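Local coordinates for TsrE (Streptomyces laurentii, PDB 7CWW), which probably acts as a cyclase in thiopeptide antibiotic biosynthesis, closing the central nitrogen heterocycle of a thiostrepton-type peptide in a formal [4+2] cycloaddition, at residues V11-S16 / G85-Y90; L23-P28 / S72-H77; S41-R46 / R56-S61; V137-L142 / P203-L208. All blocks are in the same frame, centred on the assembly; numbering follows the deposited sequence.

Interaction 1: residues V11-S16 / G85-Y90; sequences VSVPWS and GDVFTY
Val-11 and Ser-12 run past Val-87 and Phe-88, with Ser-12 CA 4.6 Å from Val-87 CA, and one backbone hydrogen bond ties the two segments together. Ser-12 N donates to Val-87 O across 2.8 Å with 165° at the hydrogen, the N-H arriving in the carbonyl plane, on a lone pair of Val-87 O. The same oxygen receives a CA-H...O contact from Val-11 CA at 3.5 Å. A water lies within bonding distance of Val-87 O, Thr-89 O and, at 2.6 Å, Ser-12 OG. With its hydroxyl anti to the carbonyl carbon (chi1 -74°), Ser-12 brings OG beside its own N-H and within range of that water.

The bond marks where strand 5-11, an outer strand of the three-stranded antiparallel sheet, gives way to the turn before helix 15-35, and it docks the C-terminal end of the short helix 84-87 there. Pro-14 stands at the N-cap of helix 15-35.

On the apolar side, Val-87 CG1 meets Val-13 CG1 at 3.8 Å and rests 3.6 Å from Ser-12 O. Phe-88 starts off away from the strand, but its ring lies alongside Val-11, pointing the same way, so that CE1 comes within 4.0 Å of Val-11 CG1 at an oblique angle. Val-87 CG2 sits over the centre of one ring face, 3.8 Å above its plane. Ile-74 of helix 65-78 packs on Val-11, and Leu-75 on Phe-88. Arg-52 forms a salt bridge to Asp-86 and also donates to Ser-12 O.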
loop_
_atom_site.group_PDB
_atom_site.type_symbol
_atom_site.label_atom_id
_atom_site.label_comp_id
_atom_site.label_asym_id
_atom_site.label_seq_id
_atom_site.Cartn_x
_atom_site.Cartn_y
_atom_site.Cartn_z
ATOM N N VAL A 11 0.024 18.480 10.419
ATOM C CA VAL A 11 1.118 19.421 10.225
ATOM C C VAL A 11 1.385 19.516 8.735
ATOM O O VAL A 11 1.918 18.570 8.136
ATOM C CB VAL A 11 2.385 18.998 10.970
ATOM C CG1 VAL A 11 3.370 20.188 11.015
ATOM C CG2 VAL A 11 2.017 18.471 12.367
ATOM N N SER A 12 1.023 20.655 8.140
ATOM C CA SER A 12 1.006 20.826 6.685
ATOM C C SER A 12 2.330 21.430 6.241
ATOM O O SER A 12 2.485 22.647 6.141
ATOM C CB SER A 12 -0.182 21.689 6.273
ATOM O OG SER A 12 -1.381 20.935 6.383
ATOM N N VAL A 13 3.300 20.561 5.982
ATOM C CA VAL A 13 4.637 20.951 5.533
ATOM C C VAL A 13 5.077 19.984 4.452
ATOM O O VAL A 13 4.487 18.896 4.295
ATOM C CB VAL A 13 5.655 20.943 6.692
ATOM C CG1 VAL A 13 5.256 21.947 7.761
ATOM C CG2 VAL A 13 5.770 19.530 7.273
ATOM N N PRO A 14 6.102 20.350 3.654
ATOM C CA PRO A 14 6.557 19.463 2.574
ATOM C C PRO A 14 6.871 18.044 3.046
ATOM O O PRO A 14 7.175 17.843 4.227
ATOM C CB PRO A 14 7.824 20.167 2.063
ATOM C CG PRO A 14 7.562 21.627 2.339
ATOM C CD PRO A 14 6.850 21.633 3.657
ATOM N N TRP A 15 6.815 17.066 2.129
ATOM C CA TRP A 15 7.035 15.665 2.497
ATOM C C TRP A 15 8.358 15.463 3.227
ATOM O O TRP A 15 8.431 14.703 4.199
ATOM C CB TRP A 15 7.007 14.769 1.255
ATOM C CG TRP A 15 5.746 14.829 0.448
ATOM C CD1 TRP A 15 5.592 15.398 -0.793
ATOM C CD2 TRP A 15 4.472 14.280 0.799
ATOM N NE1 TRP A 15 4.293 15.252 -1.222
ATOM C CE2 TRP A 15 3.586 14.558 -0.270
ATOM C CE3 TRP A 15 3.988 13.584 1.915
ATOM C CZ2 TRP A 15 2.244 14.156 -0.259
ATOM C CZ3 TRP A 15 2.650 13.187 1.931
ATOM C CH2 TRP A 15 1.795 13.475 0.846
ATOM N N SER A 16 9.432 16.094 2.748
ATOM C CA SER A 16 10.737 15.857 3.363
ATOM C C SER A 16 10.781 16.407 4.785
ATOM O O SER A 16 11.410 15.811 5.670
ATOM C CB SER A 16 11.838 16.487 2.515
ATOM O OG SER A 16 11.719 17.902 2.534
ATOM N N GLY A 85 0.443 29.768 12.087
ATOM C CA GLY A 85 -0.968 29.875 11.771
ATOM C C GLY A 85 -1.382 29.277 10.449
ATOM O O GLY A 85 -2.570 29.313 10.120
ATOM N N ASP A 86 -0.441 28.729 9.679
ATOM C CA ASP A 86 -0.749 28.048 8.431
ATOM C C ASP A 86 -0.462 26.553 8.468
ATOM O O ASP A 86 -1.166 25.783 7.815
ATOM C CB ASP A 86 0.037 28.690 7.276
ATOM C CG ASP A 86 0.172 27.772 6.074
ATOM O OD1 ASP A 86 -0.752 27.728 5.235
ATOM O OD2 ASP A 86 1.204 27.071 5.980
ATOM N N VAL A 87 0.536 26.109 9.230
ATOM C CA VAL A 87 0.875 24.693 9.190
ATOM C C VAL A 87 -0.095 23.833 9.981
ATOM O O VAL A 87 -0.163 22.630 9.745
ATOM C CB VAL A 87 2.302 24.433 9.696
ATOM C CG1 VAL A 87 3.299 25.011 8.705
ATOM C CG2 VAL A 87 2.492 25.015 11.083
ATOM N N PHE A 88 -0.858 24.395 10.913
ATOM C CA PHE A 88 -1.705 23.549 11.739
ATOM C C PHE A 88 -3.173 23.542 11.315
ATOM O O PHE A 88 -3.994 22.977 12.042
ATOM C CB PHE A 88 -1.568 23.956 13.209
ATOM C CG PHE A 88 -0.191 23.699 13.766
ATOM C CD1 PHE A 88 0.436 22.479 13.556
ATOM C CD2 PHE A 88 0.491 24.689 14.456
ATOM C CE1 PHE A 88 1.710 22.232 14.050
ATOM C CE2 PHE A 88 1.762 24.454 14.949
ATOM C CZ PHE A 88 2.374 23.224 14.747
ATOM N N THR A 89 -3.521 24.133 10.159
ATOM C CA THR A 89 -4.886 24.049 9.643
ATOM C C THR A 89 -5.398 22.622 9.787
ATOM O O THR A 89 -4.750 21.671 9.335
ATOM C CB THR A 89 -4.945 24.463 8.166
ATOM O OG1 THR A 89 -4.452 25.801 7.992
ATOM C CG2 THR A 89 -6.389 24.392 7.673
ATOM N N TYR A 90 -6.542 22.451 10.449
ATOM C CA TYR A 90 -6.956 21.097 10.803
ATOM C C TYR A 90 -7.601 20.398 9.613
ATOM O O TYR A 90 -8.529 20.923 8.994
ATOM C CB TYR A 90 -7.909 21.079 12.003
ATOM C CG TYR A 90 -8.256 19.649 12.394
ATOM C CD1 TYR A 90 -7.245 18.708 12.629
ATOM C CD2 TYR A 90 -9.579 19.224 12.477
ATOM C CE1 TYR A 90 -7.547 17.379 12.967
ATOM C CE2 TYR A 90 -9.894 17.906 12.809
ATOM C CZ TYR A 90 -8.875 16.987 13.052
ATOM O OH TYR A 90 -9.190 15.679 13.376
HETATM O O HOH W 1 -2.226 20.966 8.864
#

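Interaction 2: residues L23-P28 / S72-H77; sequences LDVAAP and SRILAH
Apolar contacts between Val-25 and the helix opposite dominate, the two methyls facing different partners. CG1 stands anti to the backbone N (chi1 179°) and reaches Arg-73 CB at 3.8 Å and, nearly at a right angle to that contact, Ile-74 CG1 at 4.3 Å. CG2 takes the other branch and lies over one face of the His-77 imidazole, 3.5 Å from CG and 3.6 Å from CD2. His-77 CG stands anti to its own backbone N (chi1 -168°), which carries the ring to Val-25 CG2.

Polar groups add little across this surface-lying seam, and no hydrogen bond spans it. Asp-24 CB is 3.8 Å from His-77 NE2 at an oblique angle to the ring, with carboxylate and imidazole planes well inclined to each other. The carboxylate itself is engaged elsewhere, in a salt bridge from OD2 to Arg-128.

The short axes approach to 9.7 Å and run at 169°, close to antiparallel, with Val-25 and Ile-74 nearest in register. Helix 15-35 also rests on the sheet, where Ala-26 touches Leu-57, while helix 65-78 meets Phe-59 of the same strand: two antiparallel helices packed on one face of an antiparallel sheet, as in alpha/beta sandwiches.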
loop_
_atom_site.group_PDB
_atom_site.type_symbol
_atom_site.label_atom_id
_atom_site.label_comp_id
_atom_site.label_asym_id
_atom_site.label_seq_id
_atom_site.Cartn_x
_atom_site.Cartn_y
_atom_site.Cartn_z
ATOM N N LEU A 23 10.993 11.840 12.608
ATOM C CA LEU A 23 12.119 11.116 13.194
ATOM C C LEU A 23 12.785 11.888 14.322
ATOM O O LEU A 23 13.296 11.273 15.267
ATOM C CB LEU A 23 13.161 10.790 12.127
ATOM C CG LEU A 23 12.665 9.959 10.944
ATOM C CD1 LEU A 23 13.788 9.753 9.927
ATOM C CD2 LEU A 23 12.139 8.639 11.449
ATOM N N ASP A 24 12.814 13.216 14.240
ATOM C CA ASP A 24 13.599 14.009 15.178
ATOM C C ASP A 24 12.779 14.683 16.269
ATOM O O ASP A 24 13.346 15.039 17.304
ATOM C CB ASP A 24 14.401 15.075 14.421
ATOM C CG ASP A 24 15.375 14.459 13.422
ATOM O OD1 ASP A 24 15.721 13.261 13.582
ATOM O OD2 ASP A 24 15.790 15.169 12.483
ATOM N N VAL A 25 11.473 14.866 16.076
ATOM C CA VAL A 25 10.649 15.589 17.042
ATOM C C VAL A 25 9.496 14.711 17.522
ATOM O O VAL A 25 9.343 14.466 18.724
ATOM C CB VAL A 25 10.120 16.904 16.427
ATOM C CG1 VAL A 25 9.237 17.667 17.419
ATOM C CG2 VAL A 25 11.269 17.775 15.966
ATOM N N ALA A 26 8.676 14.222 16.587
ATOM C CA ALA A 26 7.387 13.652 16.962
ATOM C C ALA A 26 7.529 12.259 17.570
ATOM O O ALA A 26 6.990 11.994 18.651
ATOM C CB ALA A 26 6.446 13.624 15.749
ATOM N N ALA A 27 8.225 11.342 16.888
ATOM C CA ALA A 27 8.385 10.001 17.450
ATOM C C ALA A 27 9.085 10.006 18.806
ATOM O O ALA A 27 8.601 9.317 19.721
ATOM C CB ALA A 27 9.109 9.090 16.451
ATOM N N PRO A 28 10.194 10.731 19.017
ATOM C CA PRO A 28 10.804 10.725 20.362
ATOM C C PRO A 28 9.881 11.260 21.447
ATOM O O PRO A 28 9.861 10.721 22.557
ATOM C CB PRO A 28 12.037 11.623 20.187
ATOM C CG PRO A 28 12.328 11.591 18.733
ATOM C CD PRO A 28 11.000 11.522 18.068
ATOM N N SER A 72 4.485 22.980 19.791
ATOM C CA SER A 72 5.476 23.996 20.098
ATOM C C SER A 72 6.875 23.513 19.724
ATOM O O SER A 72 7.715 24.310 19.292
ATOM C CB SER A 72 5.389 24.378 21.585
ATOM O OG SER A 72 6.544 25.077 22.010
ATOM N N ARG A 73 7.123 22.205 19.842
ATOM C CA ARG A 73 8.426 21.660 19.469
ATOM C C ARG A 73 8.583 21.519 17.960
ATOM O O ARG A 73 9.712 21.567 17.449
ATOM C CB ARG A 73 8.653 20.316 20.151
ATOM C CG ARG A 73 8.814 20.479 21.650
ATOM C CD ARG A 73 9.371 19.259 22.285
ATOM N NE ARG A 73 9.489 19.425 23.728
ATOM C CZ ARG A 73 9.738 18.420 24.561
ATOM N NH1 ARG A 73 9.898 17.197 24.071
ATOM N NH2 ARG A 73 9.831 18.637 25.869
ATOM N N ILE A 74 7.478 21.333 17.234
ATOM C CA ILE A 74 7.529 21.392 15.775
ATOM C C ILE A 74 7.977 22.775 15.324
ATOM O O ILE A 74 8.863 22.913 14.472
ATOM C CB ILE A 74 6.164 21.003 15.180
ATOM C CG1 ILE A 74 5.945 19.500 15.328
ATOM C CG2 ILE A 74 6.046 21.434 13.718
ATOM C CD1 ILE A 74 4.521 19.083 15.055
ATOM N N LEU A 75 7.402 23.825 15.930
ATOM C CA LEU A 75 7.795 25.193 15.591
ATOM C C LEU A 75 9.271 25.448 15.877
ATOM O O LEU A 75 9.946 26.132 15.101
ATOM C CB LEU A 75 6.933 26.202 16.353
ATOM C CG LEU A 75 5.435 26.162 16.045
ATOM C CD1 LEU A 75 4.727 27.314 16.771
ATOM C CD2 LEU A 75 5.178 26.216 14.540
ATOM N N ALA A 76 9.789 24.935 17.001
ATOM C CA ALA A 76 11.201 25.149 17.308
ATOM C C ALA A 76 12.098 24.474 16.275
ATOM O O ALA A 76 13.145 25.015 15.901
ATOM C CB ALA A 76 11.525 24.636 18.713
ATOM N N HIS A 77 11.701 23.296 15.801
ATOM C CA HIS A 77 12.545 22.541 14.882
ATOM C C HIS A 77 12.614 23.213 13.516
ATOM O O HIS A 77 13.702 23.413 12.966
ATOM C CB HIS A 77 12.018 21.114 14.751
ATOM C CG HIS A 77 12.957 20.181 14.052
ATOM N ND1 HIS A 77 12.823 19.849 12.720
ATOM C CD2 HIS A 77 14.039 19.504 14.503
ATOM C CE1 HIS A 77 13.782 19.005 12.381
ATOM N NE2 HIS A 77 14.534 18.780 13.444
#

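Interaction 3: residues S41-R46 / R56-S61; sequences SWFYLR and RLRFAS
Phe-43 offers one ring face to Arg-58: CB lies 4.0 Å from the ring centroid and 19° off the normal, a CH-pi contact displaced toward the rim. Leu-45 CG of its own strand meets the edge in plane. The extended Arg-58 chain continues alongside the ring, bringing CD to 3.7 Å from Phe-43 CZ; Phe-43 CZ lies at the guanidinium edge, with the two planes 59° apart. Trp-113 meets the Phe-43 ring at about 40°.

Trp-42 and Tyr-44 point to the other face of the sheet. Leu-57 CD2 touches Trp-42 CZ3 obliquely at 4.0 Å and Tyr-44 CB at 3.7 Å, while Trp-42 CB abuts Phe-59 CB at 3.6 Å. Indole NE1 of Trp-42 is held by Asp-31, and Arg-326 forms a cation-pi contact with Tyr-44.

Between the strands, Phe-43 with Arg-58 and Leu-45 with Arg-56 make reciprocal hydrogen bonds; Phe-43 N to Arg-58 O measures 2.9 Å, and Arg-56 N to Leu-45 O 2.8 Å. Trp-42/Phe-59 and Tyr-44/Leu-57 are the intervening non-hydrogen-bonded pairs. Arg-56 sends its guanidinium to Glu-47 and Asp-8. The alternation is that of antiparallel pairing, here in the beta hairpin of strands 39-49 and 52-61, whose second strand is the middle one of the three-stranded sheet.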
loop_
_atom_site.group_PDB
_atom_site.type_symbol
_atom_site.label_atom_id
_atom_site.label_comp_id
_atom_site.label_asym_id
_atom_site.label_seq_id
_atom_site.Cartn_x
_atom_site.Cartn_y
_atom_site.Cartn_z
ATOM N N SER A 41 -1.116 5.102 23.150
ATOM C CA SER A 41 -0.448 4.616 21.950
ATOM C C SER A 41 -0.536 5.734 20.924
ATOM O O SER A 41 -1.282 6.699 21.105
ATOM C CB SER A 41 -1.097 3.325 21.426
ATOM O OG SER A 41 -2.467 3.550 21.118
ATOM N N TRP A 42 0.214 5.596 19.829
ATOM C CA TRP A 42 0.108 6.578 18.758
ATOM C C TRP A 42 0.411 5.921 17.419
ATOM O O TRP A 42 1.024 4.856 17.354
ATOM C CB TRP A 42 1.049 7.773 18.998
ATOM C CG TRP A 42 2.518 7.466 18.825
ATOM C CD1 TRP A 42 3.351 6.839 19.722
ATOM C CD2 TRP A 42 3.329 7.807 17.695
ATOM N NE1 TRP A 42 4.630 6.760 19.207
ATOM C CE2 TRP A 42 4.643 7.352 17.966
ATOM C CE3 TRP A 42 3.067 8.450 16.475
ATOM C CZ2 TRP A 42 5.695 7.519 17.054
ATOM C CZ3 TRP A 42 4.110 8.624 15.572
ATOM C CH2 TRP A 42 5.412 8.159 15.869
ATOM N N PHE A 43 -0.041 6.571 16.345
ATOM C CA PHE A 43 0.415 6.240 15.003
ATOM C C PHE A 43 0.442 7.514 14.182
ATOM O O PHE A 43 0.040 8.587 14.647
ATOM C CB PHE A 43 -0.440 5.141 14.330
ATOM C CG PHE A 43 -1.881 5.544 13.998
ATOM C CD1 PHE A 43 -2.917 5.279 14.894
ATOM C CD2 PHE A 43 -2.200 6.112 12.772
ATOM C CE1 PHE A 43 -4.237 5.602 14.591
ATOM C CE2 PHE A 43 -3.522 6.452 12.459
ATOM C CZ PHE A 43 -4.543 6.185 13.371
ATOM N N TYR A 44 0.978 7.408 12.967
ATOM C CA TYR A 44 1.008 8.557 12.070
ATOM C C TYR A 44 0.513 8.134 10.698
ATOM O O TYR A 44 0.584 6.958 10.332
ATOM C CB TYR A 44 2.424 9.186 11.942
ATOM C CG TYR A 44 3.354 8.429 11.005
ATOM C CD1 TYR A 44 3.407 8.726 9.643
ATOM C CD2 TYR A 44 4.193 7.419 11.493
ATOM C CE1 TYR A 44 4.258 8.013 8.774
ATOM C CE2 TYR A 44 5.064 6.715 10.635
ATOM C CZ TYR A 44 5.088 7.018 9.286
ATOM O OH TYR A 44 5.929 6.332 8.431
ATOM N N LEU A 45 -0.025 9.104 9.962
ATOM C CA LEU A 45 -0.319 8.954 8.546
ATOM C C LEU A 45 0.289 10.142 7.825
ATOM O O LEU A 45 0.570 11.179 8.430
ATOM C CB LEU A 45 -1.840 8.889 8.244
ATOM C CG LEU A 45 -2.630 7.720 8.850
ATOM C CD1 LEU A 45 -4.143 7.850 8.557
ATOM C CD2 LEU A 45 -2.079 6.343 8.370
ATOM N N ARG A 46 0.501 9.987 6.527
ATOM C CA ARG A 46 0.913 11.108 5.696
ATOM C C ARG A 46 -0.083 11.213 4.559
ATOM O O ARG A 46 -0.337 10.228 3.857
ATOM C CB ARG A 46 2.337 10.931 5.188
ATOM C CG ARG A 46 3.341 10.945 6.350
ATOM C CD ARG A 46 4.660 10.356 5.950
ATOM N NE ARG A 46 5.517 11.338 5.295
ATOM C CZ ARG A 46 6.674 11.034 4.717
ATOM N NH1 ARG A 46 7.407 11.978 4.138
ATOM N NH2 ARG A 46 7.101 9.787 4.731
ATOM N N ARG A 56 -0.008 13.554 9.809
ATOM C CA ARG A 56 -1.066 13.408 10.807
ATOM C C ARG A 56 -0.528 12.588 11.968
ATOM O O ARG A 56 0.031 11.506 11.757
ATOM C CB ARG A 56 -2.313 12.722 10.222
ATOM C CG ARG A 56 -3.441 12.515 11.263
ATOM C CD ARG A 56 -4.601 11.653 10.756
ATOM N NE ARG A 56 -5.143 12.158 9.486
ATOM C CZ ARG A 56 -5.960 13.206 9.379
ATOM N NH1 ARG A 56 -6.354 13.880 10.458
ATOM N NH2 ARG A 56 -6.389 13.586 8.185
ATOM N N LEU A 57 -0.711 13.085 13.192
ATOM C CA LEU A 57 -0.339 12.340 14.391
ATOM C C LEU A 57 -1.608 12.045 15.171
ATOM O O LEU A 57 -2.337 12.965 15.551
ATOM C CB LEU A 57 0.672 13.117 15.240
ATOM C CG LEU A 57 1.949 13.428 14.442
ATOM C CD1 LEU A 57 2.839 14.449 15.116
ATOM C CD2 LEU A 57 2.729 12.139 14.173
ATOM N N ARG A 58 -1.891 10.769 15.378
ATOM C CA ARG A 58 -3.105 10.355 16.059
ATOM C C ARG A 58 -2.732 9.561 17.299
ATOM O O ARG A 58 -1.931 8.626 17.228
ATOM C CB ARG A 58 -4.006 9.532 15.143
ATOM C CG ARG A 58 -5.406 9.424 15.664
ATOM C CD ARG A 58 -6.372 9.205 14.542
ATOM N NE ARG A 58 -7.645 8.746 15.062
ATOM C CZ ARG A 58 -8.660 9.551 15.354
ATOM N NH1 ARG A 58 -9.796 9.042 15.817
ATOM N NH2 ARG A 58 -8.543 10.859 15.168
ATOM N N PHE A 59 -3.302 9.941 18.433
ATOM C CA PHE A 59 -2.904 9.329 19.684
ATOM C C PHE A 59 -4.007 9.573 20.697
ATOM O O PHE A 59 -4.763 10.541 20.591
ATOM C CB PHE A 59 -1.560 9.883 20.192
ATOM C CG PHE A 59 -1.482 11.398 20.224
ATOM C CD1 PHE A 59 -1.086 12.113 19.106
ATOM C CD2 PHE A 59 -1.785 12.099 21.379
ATOM C CE1 PHE A 59 -1.004 13.498 19.141
ATOM C CE2 PHE A 59 -1.709 13.480 21.417
ATOM C CZ PHE A 59 -1.318 14.182 20.302
ATOM N N ALA A 60 -4.093 8.683 21.676
ATOM C CA ALA A 60 -5.055 8.799 22.759
ATOM C C ALA A 60 -4.308 9.172 24.032
ATOM O O ALA A 60 -3.369 8.479 24.431
ATOM C CB ALA A 60 -5.828 7.493 22.952
ATOM N N SER A 61 -4.727 10.260 24.664
ATOM C CA SER A 61 -4.029 10.760 25.832
ATOM C C SER A 61 -5.029 11.401 26.774
ATOM O O SER A 61 -6.009 12.009 26.340
ATOM C CB SER A 61 -2.944 11.773 25.448
ATOM O OG SER A 61 -2.439 12.425 26.601
#

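Interaction 4: residues V137-L142 / P203-L208; sequences VAFDFL and PRLRTL
Asp-140 and Arg-204 form a salt bridge between a buried aspartate and a partly exposed arginine, an interhelical bridge at the packing interface where helix 131-149 crosses helix 183-211, the short axes approaching to 10.3 Å at a signed angle of -43°.

Arg-204 NH1 donates to Asp-140 OD2 at 2.9 Å with 142° at the hydrogen, meeting the oxygen from above the carboxylate plane. A weak second bond runs from Arg-204 NE to Asp-140 OD1 at 3.3 Å. Both carboxylate oxygens therefore have a donor, yet the two planes stand 66° apart, so this is not a flat, side-on bidentate pair. The Arg-204 chain, bent at chi2, turns its guanidinium across the aspartate. Leu-208 CD1 sits 3.5 Å from Asp-140 OD1, and Pro-223 touches both charged residues; this partial shielding would be expected to strengthen the charge pairing.

Phe-139 fills the neighbouring ground. Leu-205 CB lies at its ring edge, 4.1 Å from CZ, while Arg-204 CG and Leu-208 CD1 approach CE2 obliquely. Outside the pair, Leu-142 O is hydrogen-bonded to Tyr-169 OH, and Arg-206 forms a salt bridge with Glu-348.

Within helix 183-211, Pro-203 O accepts twice: Thr-207 OG1 at 3.2 Å and Thr-207 N at 3.1 Å reach it from opposite faces of its carbonyl plane.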
loop_
_atom_site.group_PDB
_atom_site.type_symbol
_atom_site.label_atom_id
_atom_site.label_comp_id
_atom_site.label_asym_id
_atom_site.label_seq_id
_atom_site.Cartn_x
_atom_site.Cartn_y
_atom_site.Cartn_z
ATOM N N VAL A 137 14.086 -1.100 -0.695
ATOM C CA VAL A 137 13.348 -1.632 0.446
ATOM C C VAL A 137 11.886 -1.837 0.081
ATOM O O VAL A 137 11.286 -2.866 0.416
ATOM C CB VAL A 137 13.522 -0.705 1.664
ATOM C CG1 VAL A 137 12.470 -0.996 2.709
ATOM C CG2 VAL A 137 14.915 -0.894 2.253
ATOM N N ALA A 138 11.298 -0.880 -0.645
ATOM C CA ALA A 138 9.903 -1.013 -1.053
ATOM C C ALA A 138 9.729 -2.155 -2.042
ATOM O O ALA A 138 8.781 -2.944 -1.935
ATOM C CB ALA A 138 9.406 0.311 -1.658
ATOM N N PHE A 139 10.630 -2.255 -3.020
ATOM C CA PHE A 139 10.603 -3.384 -3.946
ATOM C C PHE A 139 10.606 -4.703 -3.181
ATOM O O PHE A 139 9.805 -5.601 -3.467
ATOM C CB PHE A 139 11.805 -3.299 -4.897
ATOM C CG PHE A 139 11.808 -4.344 -5.999
ATOM C CD1 PHE A 139 11.126 -4.121 -7.185
ATOM C CD2 PHE A 139 12.521 -5.520 -5.856
ATOM C CE1 PHE A 139 11.136 -5.062 -8.218
ATOM C CE2 PHE A 139 12.547 -6.475 -6.884
ATOM C CZ PHE A 139 11.850 -6.245 -8.063
ATOM N N ASP A 140 11.474 -4.809 -2.166
ATOM C CA ASP A 140 11.582 -6.043 -1.388
ATOM C C ASP A 140 10.249 -6.433 -0.761
ATOM O O ASP A 140 9.799 -7.577 -0.900
ATOM C CB ASP A 140 12.638 -5.891 -0.293
ATOM C CG ASP A 140 14.060 -5.968 -0.823
ATOM O OD1 ASP A 140 14.250 -6.230 -2.032
ATOM O OD2 ASP A 140 14.987 -5.735 -0.020
ATOM N N PHE A 141 9.610 -5.515 -0.025
ATOM C CA PHE A 141 8.433 -5.981 0.704
ATOM C C PHE A 141 7.219 -6.119 -0.204
ATOM O O PHE A 141 6.353 -6.961 0.064
ATOM C CB PHE A 141 8.166 -5.103 1.944
ATOM C CG PHE A 141 7.489 -3.753 1.683
ATOM C CD1 PHE A 141 6.120 -3.658 1.453
ATOM C CD2 PHE A 141 8.212 -2.577 1.811
ATOM C CE1 PHE A 141 5.501 -2.405 1.276
ATOM C CE2 PHE A 141 7.601 -1.317 1.627
ATOM C CZ PHE A 141 6.245 -1.244 1.358
ATOM N N LEU A 142 7.156 -5.361 -1.303
ATOM C CA LEU A 142 6.058 -5.536 -2.245
ATOM C C LEU A 142 6.137 -6.896 -2.936
ATOM O O LEU A 142 5.127 -7.603 -3.051
ATOM C CB LEU A 142 6.062 -4.406 -3.279
ATOM C CG LEU A 142 5.660 -3.030 -2.757
ATOM C CD1 LEU A 142 5.842 -2.028 -3.883
ATOM C CD2 LEU A 142 4.209 -3.035 -2.205
ATOM N N PRO A 203 16.972 -10.710 -11.409
ATOM C CA PRO A 203 17.599 -11.594 -10.403
ATOM C C PRO A 203 17.262 -11.219 -8.967
ATOM O O PRO A 203 17.155 -12.114 -8.114
ATOM C CB PRO A 203 19.103 -11.465 -10.691
ATOM C CG PRO A 203 19.248 -10.211 -11.482
ATOM C CD PRO A 203 17.984 -10.058 -12.265
ATOM N N ARG A 204 17.077 -9.931 -8.665
ATOM C CA ARG A 204 16.623 -9.553 -7.329
ATOM C C ARG A 204 15.258 -10.166 -7.025
ATOM O O ARG A 204 15.046 -10.752 -5.956
ATOM C CB ARG A 204 16.577 -8.026 -7.209
ATOM C CG ARG A 204 16.240 -7.503 -5.807
ATOM C CD ARG A 204 17.194 -8.055 -4.751
ATOM N NE ARG A 204 16.889 -7.553 -3.410
ATOM C CZ ARG A 204 17.188 -8.195 -2.282
ATOM N NH1 ARG A 204 16.875 -7.661 -1.107
ATOM N NH2 ARG A 204 17.795 -9.374 -2.323
ATOM N N LEU A 205 14.329 -10.067 -7.976
ATOM C CA LEU A 205 12.993 -10.627 -7.789
ATOM C C LEU A 205 13.036 -12.140 -7.594
ATOM O O LEU A 205 12.360 -12.679 -6.712
ATOM C CB LEU A 205 12.100 -10.269 -8.983
ATOM C CG LEU A 205 10.679 -10.847 -8.890
ATOM C CD1 LEU A 205 9.597 -9.766 -9.016
ATOM C CD2 LEU A 205 10.471 -11.946 -9.919
ATOM N N ARG A 206 13.809 -12.852 -8.422
ATOM C CA ARG A 206 13.817 -14.306 -8.298
ATOM C C ARG A 206 14.340 -14.721 -6.930
ATOM O O ARG A 206 13.855 -15.692 -6.334
ATOM C CB ARG A 206 14.658 -14.944 -9.412
ATOM C CG ARG A 206 14.671 -16.475 -9.353
ATOM C CD ARG A 206 15.041 -17.140 -10.678
ATOM N NE ARG A 206 14.262 -18.364 -10.853
ATOM C CZ ARG A 206 13.489 -18.631 -11.898
ATOM N NH1 ARG A 206 12.817 -19.772 -11.940
ATOM N NH2 ARG A 206 13.391 -17.773 -12.904
ATOM N N THR A 207 15.313 -13.975 -6.409
ATOM C CA THR A 207 15.906 -14.305 -5.115
ATOM C C THR A 207 14.916 -14.079 -3.979
ATOM O O THR A 207 14.861 -14.868 -3.029
ATOM C CB THR A 207 17.161 -13.475 -4.909
ATOM O OG1 THR A 207 18.181 -13.980 -5.775
ATOM C CG2 THR A 207 17.623 -13.547 -3.453
ATOM N N LEU A 208 14.131 -13.003 -4.057
ATOM C CA LEU A 208 13.098 -12.775 -3.054
ATOM C C LEU A 208 12.044 -13.868 -3.096
ATOM O O LEU A 208 11.585 -14.338 -2.050
ATOM C CB LEU A 208 12.439 -11.415 -3.274
ATOM C CG LEU A 208 13.301 -10.189 -2.988
ATOM C CD1 LEU A 208 12.680 -8.964 -3.653
ATOM C CD2 LEU A 208 13.401 -10.009 -1.475
#

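How the interactions relate
Interactions 1, 2 and 3 cluster, with centres 13 to 15 Å apart, and are nested along the chain: the hairpin of interaction 3 lies inside the loop closed by interaction 2, itself inside that of interaction 1. Interactions 1 and 2 both use helix 15-35, and interaction 3 pairs the strands that follow it and precede helix 65-78. Helix and hairpin touch directly, Ala-27 CA lying 3.7 Å from Trp-42 CZ2. Together they knit one alpha/beta unit. Interaction 4 follows in series, its centre 30 to 34 Å from the others, among helices 131-149 and 183-211. The chain thus combines an alpha/beta part with a predominantly helical part.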